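Local coordinates for protein aspartate aminotransferase (Plasmodium falciparum, PDB 3K7Y) that probably catalyses the reversible transfer of an amino group between L-aspartate and 2-oxoglutarate, giving oxaloacetate and L-glutamate, with pyridoxal 5'-phosphate as cofactor, at residues 210-215 with 239-244; 82-87 with 243-248. One frame throughout, in Å; residues are numbered along the deposited sequence.

Interaction 1: residues 210-215 with 239-244; sequences IIFDIA and IAFSVC. With PLP (pyridoxal-5'-phosphate), chain B.
Strands 209-214 and 241-246 are the parallel neighbours of a beta-alpha-beta unit in the large mixed sheet of this aminotransferase, joined through helix 229-235. Here Phe212 meets Phe241, Ser242 and Val243 in the middle of the pair, and the backbones interlock in an alternating ladder. Ser242 N donates to Ile210 O at 2.9 Å. Ser242 O in turn takes the nearly straight bond from Phe212 N, 2.7 Å long with an N-H...O angle of 170°. One step along, Cys244 is gripped in the same fashion: its N reaches Phe212 O at 3.0 Å, and Ile214 N reaches its O at 2.9 Å.

On one side of the sheet Phe212 and Phe241 form a T-shaped pair, ring planes at 86° and centroids 5.1 Å apart. The edge of Phe212 does the touching: Phe212 CE1 stands over the face of the Phe241 ring, toward its rim, 3.5 Å from Phe241 CG. Ile210 CG2 lies on a face of the Phe212 ring, and Ile214 CD1 rests on Val243 CG1 further along. Ile231 of helix 229-235 packs onto this side, against Phe212, Ile214 and Phe241.

The opposite side carries Ile211, Asp213, Ser242 and Cys244, and Ile110 and Leu113 of helix 105-118 pack there. Asp213 has CG anti to its N (chi1 -162°), which sends the carboxylate to the cofactor, OD2 sitting 2.7 Å from PLP N1. Ala215 follows, its CB 3.7 Å from PLP C3. A carboxylate held this close to the pyridine nitrogen would be expected to favour a protonated, electron-withdrawing ring, as in other aspartate aminotransferases.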
ATOM      1  N   ILE A 210      -2.870 -13.510  21.025  1.00 64.83           N
ATOM      2  CA  ILE A 210      -1.558 -12.890  20.857  1.00 63.59           C
ATOM      3  C   ILE A 210      -1.235 -12.474  19.405  1.00 62.95           C
ATOM      4  O   ILE A 210      -1.554 -13.171  18.436  1.00 63.34           O
ATOM      5  CB  ILE A 210      -0.439 -13.764  21.491  1.00 63.93           C
ATOM      6  CG1 ILE A 210      -0.717 -14.015  22.986  1.00 63.91           C
ATOM      7  CG2 ILE A 210       0.937 -13.133  21.292  1.00 62.91           C
ATOM      8  CD1 ILE A 210      -0.673 -12.782  23.901  1.00 61.88           C
ATOM      9  N   ILE A 211      -0.628 -11.300  19.271  1.00 61.95           N
ATOM     10  CA  ILE A 211      -0.178 -10.811  17.978  1.00 60.92           C
ATOM     11  C   ILE A 211       1.302 -10.584  18.139  1.00 60.56           C
ATOM     12  O   ILE A 211       1.712  -9.740  18.935  1.00 60.44           O
ATOM     13  CB  ILE A 211      -0.857  -9.461  17.571  1.00 60.41           C
ATOM     14  CG1 ILE A 211      -2.359  -9.635  17.285  1.00 60.24           C
ATOM     15  CG2 ILE A 211      -0.135  -8.834  16.365  1.00 58.78           C
ATOM     16  CD1 ILE A 211      -3.257  -9.664  18.527  1.00 60.89           C
ATOM     17  N   PHE A 212       2.102 -11.349  17.412  1.00 60.51           N
ATOM     18  CA  PHE A 212       3.538 -11.195  17.498  1.00 60.61           C
ATOM     19  C   PHE A 212       3.998 -10.171  16.473  1.00 60.24           C
ATOM     20  O   PHE A 212       3.579 -10.218  15.302  1.00 59.90           O
ATOM     21  CB  PHE A 212       4.232 -12.535  17.248  1.00 61.47           C
ATOM     22  CG  PHE A 212       3.881 -13.599  18.238  1.00 62.15           C
ATOM     23  CD1 PHE A 212       2.791 -14.447  18.015  1.00 63.40           C
ATOM     24  CD2 PHE A 212       4.636 -13.764  19.390  1.00 62.41           C
ATOM     25  CE1 PHE A 212       2.455 -15.450  18.932  1.00 64.16           C
ATOM     26  CE2 PHE A 212       4.309 -14.761  20.320  1.00 63.62           C
ATOM     27  CZ  PHE A 212       3.215 -15.608  20.088  1.00 64.65           C
ATOM     28  N   ASP A 213       4.850  -9.247  16.906  1.00 60.30           N
ATOM     29  CA  ASP A 213       5.475  -8.333  15.960  1.00 60.85           C
ATOM     30  C   ASP A 213       6.923  -8.732  15.655  1.00 61.50           C
ATOM     31  O   ASP A 213       7.815  -8.634  16.511  1.00 62.35           O
ATOM     32  CB  ASP A 213       5.409  -6.881  16.426  1.00 60.70           C
ATOM     33  CG  ASP A 213       5.648  -5.883  15.283  1.00 62.82           C
ATOM     34  OD1 ASP A 213       5.975  -6.306  14.131  1.00 65.65           O
ATOM     35  OD2 ASP A 213       5.501  -4.664  15.533  1.00 64.13           O
ATOM     36  N   ILE A 214       7.145  -9.172  14.417  1.00 61.34           N
ATOM     37  CA  ILE A 214       8.455  -9.630  13.998  1.00 61.43           C
ATOM     38  C   ILE A 214       9.008  -8.752  12.873  1.00 61.32           C
ATOM     39  O   ILE A 214       8.743  -8.995  11.697  1.00 61.31           O
ATOM     40  CB  ILE A 214       8.434 -11.143  13.646  1.00 61.73           C
ATOM     41  CG1 ILE A 214       8.593 -11.969  14.910  1.00 61.79           C
ATOM     42  CG2 ILE A 214       9.574 -11.518  12.729  1.00 62.71           C
ATOM     43  CD1 ILE A 214       7.316 -12.384  15.503  1.00 62.19           C
ATOM     44  N   ALA A 215       9.777  -7.733  13.258  1.00 61.26           N
ATOM     45  CA  ALA A 215      10.456  -6.871  12.301  1.00 61.65           C
ATOM     46  C   ALA A 215      11.916  -7.227  12.036  1.00 63.57           C
ATOM     47  O   ALA A 215      12.481  -6.790  11.026  1.00 64.17           O
ATOM     48  CB  ALA A 215      10.356  -5.462  12.734  1.00 61.08           C
ATOM     49  N   ILE A 239      -1.607 -23.457  20.080  1.00 86.65           N
ATOM     50  CA  ILE A 239      -2.398 -22.287  20.446  1.00 83.91           C
ATOM     51  C   ILE A 239      -2.532 -21.445  19.176  1.00 81.17           C
ATOM     52  O   ILE A 239      -1.698 -21.560  18.269  1.00 80.47           O
ATOM     53  CB  ILE A 239      -1.741 -21.444  21.587  1.00 83.40           C
ATOM     54  CG1 ILE A 239      -1.033 -22.333  22.620  1.00 84.81           C
ATOM     55  CG2 ILE A 239      -2.794 -20.569  22.273  1.00 83.34           C
ATOM     56  CD1 ILE A 239      -0.224 -21.576  23.665  1.00 83.37           C
ATOM     57  N   ALA A 240      -3.581 -20.622  19.101  1.00 79.06           N
ATOM     58  CA  ALA A 240      -3.807 -19.741  17.943  1.00 76.21           C
ATOM     59  C   ALA A 240      -3.315 -18.302  18.190  1.00 73.61           C
ATOM     60  O   ALA A 240      -3.325 -17.819  19.328  1.00 73.97           O
ATOM     61  CB  ALA A 240      -5.270 -19.754  17.556  1.00 76.47           C
ATOM     62  N   PHE A 241      -2.875 -17.624  17.133  1.00 70.87           N
ATOM     63  CA  PHE A 241      -2.308 -16.281  17.275  1.00 68.07           C
ATOM     64  C   PHE A 241      -2.125 -15.606  15.915  1.00 66.29           C
ATOM     65  O   PHE A 241      -2.615 -16.103  14.903  1.00 66.74           O
ATOM     66  CB  PHE A 241      -0.970 -16.362  18.018  1.00 68.15           C
ATOM     67  CG  PHE A 241      -0.012 -17.361  17.430  1.00 68.13           C
ATOM     68  CD1 PHE A 241       0.205 -18.575  18.049  1.00 68.96           C
ATOM     69  CD2 PHE A 241       0.671 -17.083  16.250  1.00 67.15           C
ATOM     70  CE1 PHE A 241       1.082 -19.493  17.506  1.00 69.97           C
ATOM     71  CE2 PHE A 241       1.541 -17.993  15.700  1.00 67.09           C
ATOM     72  CZ  PHE A 241       1.747 -19.198  16.325  1.00 69.37           C
ATOM     73  N   SER A 242      -1.415 -14.483  15.890  1.00 64.31           N
ATOM     74  CA  SER A 242      -1.171 -13.770  14.647  1.00 62.66           C
ATOM     75  C   SER A 242       0.247 -13.265  14.550  1.00 62.15           C
ATOM     76  O   SER A 242       0.898 -12.997  15.571  1.00 62.52           O
ATOM     77  CB  SER A 242      -2.116 -12.592  14.515  1.00 61.58           C
ATOM     78  OG  SER A 242      -3.363 -13.043  14.078  1.00 61.24           O
ATOM     79  N   VAL A 243       0.723 -13.113  13.316  1.00 61.19           N
ATOM     80  CA  VAL A 243       2.080 -12.635  13.106  1.00 60.44           C
ATOM     81  C   VAL A 243       2.127 -11.530  12.042  1.00 59.62           C
ATOM     82  O   VAL A 243       1.658 -11.720  10.910  1.00 59.62           O
ATOM     83  CB  VAL A 243       3.056 -13.789  12.732  1.00 61.20           C
ATOM     84  CG1 VAL A 243       4.497 -13.325  12.861  1.00 60.78           C
ATOM     85  CG2 VAL A 243       2.824 -15.021  13.598  1.00 61.17           C
ATOM     86  N   CYS A 244       2.674 -10.377  12.426  1.00 58.50           N
ATOM     87  CA  CYS A 244       3.015  -9.339  11.474  1.00 57.58           C
ATOM     88  C   CYS A 244       4.503  -9.421  11.244  1.00 57.20           C
ATOM     89  O   CYS A 244       5.286  -9.350  12.193  1.00 58.26           O
ATOM     90  CB  CYS A 244       2.639  -7.966  12.016  1.00 57.42           C
ATOM     91  SG  CYS A 244       0.872  -7.834  12.390  1.00 60.15           S
TER
HETATM   92  N1  PLP B 406       7.236  -3.225  14.013  1.00 59.51           N
HETATM   93  C2  PLP B 406       8.414  -2.818  14.586  1.00 57.07           C
HETATM   94  C2A PLP B 406       8.681  -3.205  15.991  1.00 55.74           C
HETATM   95  C3  PLP B 406       9.322  -2.074  13.849  1.00 58.25           C
HETATM   96  O3  PLP B 406      10.509  -1.682  14.415  1.00 58.49           O
HETATM   97  C4  PLP B 406       9.028  -1.730  12.529  1.00 59.75           C
HETATM   98  C4A PLP B 406      10.103  -1.052  11.734  1.00 62.37           C
HETATM   99  O4A PLP B 406      10.869  -1.741  11.047  1.00 65.22           O
HETATM  100  C5  PLP B 406       7.825  -2.149  11.928  1.00 60.08           C
HETATM  101  C6  PLP B 406       6.931  -2.895  12.699  1.00 60.52           C
HETATM  102  C5A PLP B 406       7.400  -1.813  10.496  1.00 59.02           C
HETATM  103  O4P PLP B 406       8.343  -2.074   9.471  1.00 57.43           O
HETATM  104  P   PLP B 406       8.059  -1.596   7.948  1.00 56.10           P
HETATM  105  O1P PLP B 406       8.754  -2.489   6.960  1.00 55.19           O
HETATM  106  O2P PLP B 406       8.659  -0.231   7.741  1.00 56.20           O
HETATM  107  O3P PLP B 406       6.565  -1.637   7.722  1.00 53.43           O

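Interaction 2: residues 82-87 with 243-248; sequences QNLIFG and VCQSFS. With PLP (pyridoxal-5'-phosphate), chain B.
The Phe247 ring turns its edge to Leu84, whose CD1 methyl lies near the ring plane, 4.0 Å from Phe247 CE1. The other flat group in the contact is the Gln245 carboxamide, whose end lies beside the CG2 and CD1 methyls of Ile85. No hydrogen bond crosses between the two segments. Ile85 has CG1 between its backbone N and carbonyl carbon (chi1 62°), and from there CD1 comes round to join CG2 at the amide. The glutamine answers with an extended chain that crosses from the strand toward the helix. Two residues earlier in the strand, Val243 CG1 touches Ile85 CG2 at 4.3 Å.

The next residue after Gln245, Ser246, points to the other side of the strand, where its OG donates to PLP O1P at 2.9 Å. The same OG accepts from Ser248 N in an ST turn, the N-H...O angle being 165°. Ser248 OG is hydrogen-bonded to the same phosphate oxygen, so two hydroxyls hold O1P.

Helix 75-86 meets the strand steeply, at 117° between the two short segments, with the axes 10.6 Å apart. His262 of strand 258-264 touches both Ile85 and Val243, while Leu301 and Leu297 of helix 291-302 pack on Leu84 and Phe247 respectively. Arg232, from helix 229-235, donates through NE to Ile85 O at the C-terminal end of helix 75-86.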
ATOM      1  N   GLN A  82       6.034 -18.299   5.372  1.00 70.21           N
ATOM      2  CA  GLN A  82       5.675 -18.837   6.666  1.00 70.97           C
ATOM      3  C   GLN A  82       6.652 -19.904   7.152  1.00 73.02           C
ATOM      4  O   GLN A  82       6.706 -20.193   8.347  1.00 73.25           O
ATOM      5  CB  GLN A  82       4.227 -19.308   6.707  1.00 70.84           C
ATOM      6  CG  GLN A  82       3.848 -20.237   5.609  1.00 73.42           C
ATOM      7  CD  GLN A  82       2.432 -20.763   5.755  1.00 75.33           C
ATOM      8  OE1 GLN A  82       1.610 -20.181   6.470  1.00 73.99           O
ATOM      9  NE2 GLN A  82       2.135 -21.874   5.067  1.00 77.12           N
ATOM     10  N   ASN A  83       7.444 -20.466   6.245  1.00 75.15           N
ATOM     11  CA  ASN A  83       8.563 -21.309   6.668  1.00 77.53           C
ATOM     12  C   ASN A  83       9.417 -20.555   7.696  1.00 77.20           C
ATOM     13  O   ASN A  83       9.754 -21.091   8.757  1.00 77.96           O
ATOM     14  CB  ASN A  83       9.423 -21.750   5.472  1.00 79.02           C
ATOM     15  CG  ASN A  83      10.466 -22.793   5.850  1.00 81.44           C
ATOM     16  OD1 ASN A  83      10.277 -23.977   5.589  1.00 83.85           O
ATOM     17  ND2 ASN A  83      11.566 -22.357   6.475  1.00 81.85           N
ATOM     18  N   LEU A  84       9.723 -19.296   7.389  1.00 76.42           N
ATOM     19  CA  LEU A  84      10.625 -18.510   8.209  1.00 76.05           C
ATOM     20  C   LEU A  84      10.140 -18.365   9.635  1.00 75.68           C
ATOM     21  O   LEU A  84      10.952 -18.381  10.549  1.00 76.24           O
ATOM     22  CB  LEU A  84      10.892 -17.145   7.577  1.00 74.79           C
ATOM     23  CG  LEU A  84      11.520 -17.151   6.181  1.00 75.17           C
ATOM     24  CD1 LEU A  84      11.810 -15.733   5.721  1.00 74.15           C
ATOM     25  CD2 LEU A  84      12.785 -17.975   6.174  1.00 76.87           C
ATOM     26  N   ILE A  85       8.832 -18.241   9.844  1.00 75.33           N
ATOM     27  CA  ILE A  85       8.358 -18.070  11.210  1.00 75.47           C
ATOM     28  C   ILE A  85       8.040 -19.374  11.912  1.00 77.36           C
ATOM     29  O   ILE A  85       8.327 -19.510  13.091  1.00 77.62           O
ATOM     30  CB  ILE A  85       7.211 -17.036  11.373  1.00 73.94           C
ATOM     31  CG1 ILE A  85       5.964 -17.454  10.597  1.00 74.81           C
ATOM     32  CG2 ILE A  85       7.691 -15.605  11.023  1.00 72.39           C
ATOM     33  CD1 ILE A  85       5.951 -17.080   9.126  1.00 76.20           C
ATOM     34  N   PHE A  86       7.467 -20.337  11.199  1.00 79.55           N
ATOM     35  CA  PHE A  86       7.059 -21.601  11.824  1.00 82.02           C
ATOM     36  C   PHE A  86       8.080 -22.715  11.593  1.00 84.92           C
ATOM     37  O   PHE A  86       7.899 -23.827  12.069  1.00 86.05           O
ATOM     38  CB  PHE A  86       5.669 -22.048  11.331  1.00 82.37           C
ATOM     39  CG  PHE A  86       4.528 -21.092  11.686  1.00 80.89           C
ATOM     40  CD1 PHE A  86       3.810 -21.243  12.873  1.00 80.94           C
ATOM     41  CD2 PHE A  86       4.146 -20.076  10.814  1.00 78.68           C
ATOM     42  CE1 PHE A  86       2.759 -20.380  13.193  1.00 79.05           C
ATOM     43  CE2 PHE A  86       3.099 -19.211  11.130  1.00 77.09           C
ATOM     44  CZ  PHE A  86       2.405 -19.366  12.318  1.00 77.51           C
ATOM     45  N   GLY A  87       9.144 -22.406  10.860  1.00 86.73           N
ATOM     46  CA  GLY A  87      10.219 -23.354  10.603  1.00 90.63           C
ATOM     47  C   GLY A  87       9.816 -24.375   9.576  1.00 93.62           C
ATOM     48  O   GLY A  87       9.007 -24.087   8.692  1.00 92.95           O
ATOM     49  N   VAL A 243       0.723 -13.113  13.316  1.00 61.19           N
ATOM     50  CA  VAL A 243       2.080 -12.635  13.106  1.00 60.44           C
ATOM     51  C   VAL A 243       2.127 -11.530  12.042  1.00 59.62           C
ATOM     52  O   VAL A 243       1.658 -11.720  10.910  1.00 59.62           O
ATOM     53  CB  VAL A 243       3.056 -13.789  12.732  1.00 61.20           C
ATOM     54  CG1 VAL A 243       4.497 -13.325  12.861  1.00 60.78           C
ATOM     55  CG2 VAL A 243       2.824 -15.021  13.598  1.00 61.17           C
ATOM     56  N   CYS A 244       2.674 -10.377  12.426  1.00 58.50           N
ATOM     57  CA  CYS A 244       3.015  -9.339  11.474  1.00 57.58           C
ATOM     58  C   CYS A 244       4.503  -9.421  11.244  1.00 57.20           C
ATOM     59  O   CYS A 244       5.286  -9.350  12.193  1.00 58.26           O
ATOM     60  CB  CYS A 244       2.639  -7.966  12.016  1.00 57.42           C
ATOM     61  SG  CYS A 244       0.872  -7.834  12.390  1.00 60.15           S
ATOM     62  N   GLN A 245       4.894  -9.560   9.983  1.00 56.18           N
ATOM     63  CA  GLN A 245       6.280  -9.837   9.626  1.00 55.70           C
ATOM     64  C   GLN A 245       6.775  -8.832   8.601  1.00 55.07           C
ATOM     65  O   GLN A 245       6.134  -8.640   7.568  1.00 55.10           O
ATOM     66  CB  GLN A 245       6.357 -11.262   9.103  1.00 56.44           C
ATOM     67  CG  GLN A 245       7.431 -11.611   8.084  1.00 57.52           C
ATOM     68  CD  GLN A 245       7.589 -13.131   7.948  1.00 58.30           C
ATOM     69  OE1 GLN A 245       8.541 -13.633   7.349  1.00 59.46           O
ATOM     70  NE2 GLN A 245       6.662 -13.863   8.536  1.00 57.77           N
ATOM     71  N   SER A 246       7.891  -8.169   8.911  1.00 54.37           N
ATOM     72  CA  SER A 246       8.521  -7.213   8.011  1.00 53.58           C
ATOM     73  C   SER A 246       9.836  -7.755   7.515  1.00 54.46           C
ATOM     74  O   SER A 246      10.531  -8.468   8.243  1.00 55.47           O
ATOM     75  CB  SER A 246       8.786  -5.892   8.722  1.00 53.43           C
ATOM     76  OG  SER A 246       9.591  -5.045   7.910  1.00 53.72           O
ATOM     77  N   PHE A 247      10.180  -7.402   6.281  1.00 54.54           N
ATOM     78  CA  PHE A 247      11.446  -7.782   5.680  1.00 55.33           C
ATOM     79  C   PHE A 247      12.186  -6.512   5.333  1.00 55.98           C
ATOM     80  O   PHE A 247      13.069  -6.513   4.458  1.00 56.78           O
ATOM     81  CB  PHE A 247      11.215  -8.537   4.389  1.00 55.50           C
ATOM     82  CG  PHE A 247      10.395  -9.772   4.531  1.00 55.83           C
ATOM     83  CD1 PHE A 247      10.941 -10.939   5.044  1.00 57.70           C
ATOM     84  CD2 PHE A 247       9.080  -9.793   4.092  1.00 55.57           C
ATOM     85  CE1 PHE A 247      10.174 -12.107   5.133  1.00 58.25           C
ATOM     86  CE2 PHE A 247       8.310 -10.953   4.184  1.00 55.12           C
ATOM     87  CZ  PHE A 247       8.858 -12.107   4.701  1.00 56.44           C
ATOM     88  N   SER A 248      11.810  -5.416   5.988  1.00 55.49           N
ATOM     89  CA  SER A 248      12.459  -4.158   5.709  1.00 56.82           C
ATOM     90  C   SER A 248      13.900  -4.177   6.142  1.00 58.60           C
ATOM     91  O   SER A 248      14.741  -3.600   5.450  1.00 59.79           O
ATOM     92  CB  SER A 248      11.719  -2.984   6.317  1.00 56.04           C
ATOM     93  OG  SER A 248      10.831  -2.444   5.352  1.00 57.28           O
TER
HETATM   94  N1  PLP B 406       7.236  -3.225  14.013  1.00 59.51           N
HETATM   95  C2  PLP B 406       8.414  -2.818  14.586  1.00 57.07           C
HETATM   96  C2A PLP B 406       8.681  -3.205  15.991  1.00 55.74           C
HETATM   97  C3  PLP B 406       9.322  -2.074  13.849  1.00 58.25           C
HETATM   98  O3  PLP B 406      10.509  -1.682  14.415  1.00 58.49           O
HETATM   99  C4  PLP B 406       9.028  -1.730  12.529  1.00 59.75           C
HETATM  100  C4A PLP B 406      10.103  -1.052  11.734  1.00 62.37           C
HETATM  101  O4A PLP B 406      10.869  -1.741  11.047  1.00 65.22           O
HETATM  102  C5  PLP B 406       7.825  -2.149  11.928  1.00 60.08           C
HETATM  103  C6  PLP B 406       6.931  -2.895  12.699  1.00 60.52           C
HETATM  104  C5A PLP B 406       7.400  -1.813  10.496  1.00 59.02           C
HETATM  105  O4P PLP B 406       8.343  -2.074   9.471  1.00 57.43           O
HETATM  106  P   PLP B 406       8.059  -1.596   7.948  1.00 56.10           P
HETATM  107  O1P PLP B 406       8.754  -2.489   6.960  1.00 55.19           O
HETATM  108  O2P PLP B 406       8.659  -0.231   7.741  1.00 56.20           O
HETATM  109  O3P PLP B 406       6.565  -1.637   7.722  1.00 53.43           O

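How the interactions relate
The two contacts lie about 9 Å apart, centre to centre, and share Val243 and Cys244 on strand 241-246. Helix 75-86 comes first along the chain, then strand 209-214, and both finally meet this one later strand. Interaction 1 binds it to its neighbour within the mixed sheet; interaction 2 packs a helix against it. Ile214 O lies 3.0 Å from Ser246 N, a probable hydrogen bond that carries the strand pairing into interaction 2, and Phe241 CZ packs on Phe86 CE1. The adjacent strands thus bring opposite ends of the cofactor within reach, strand 209-214 on the ring side and strand 241-246 with the loop after it on the phosphate side.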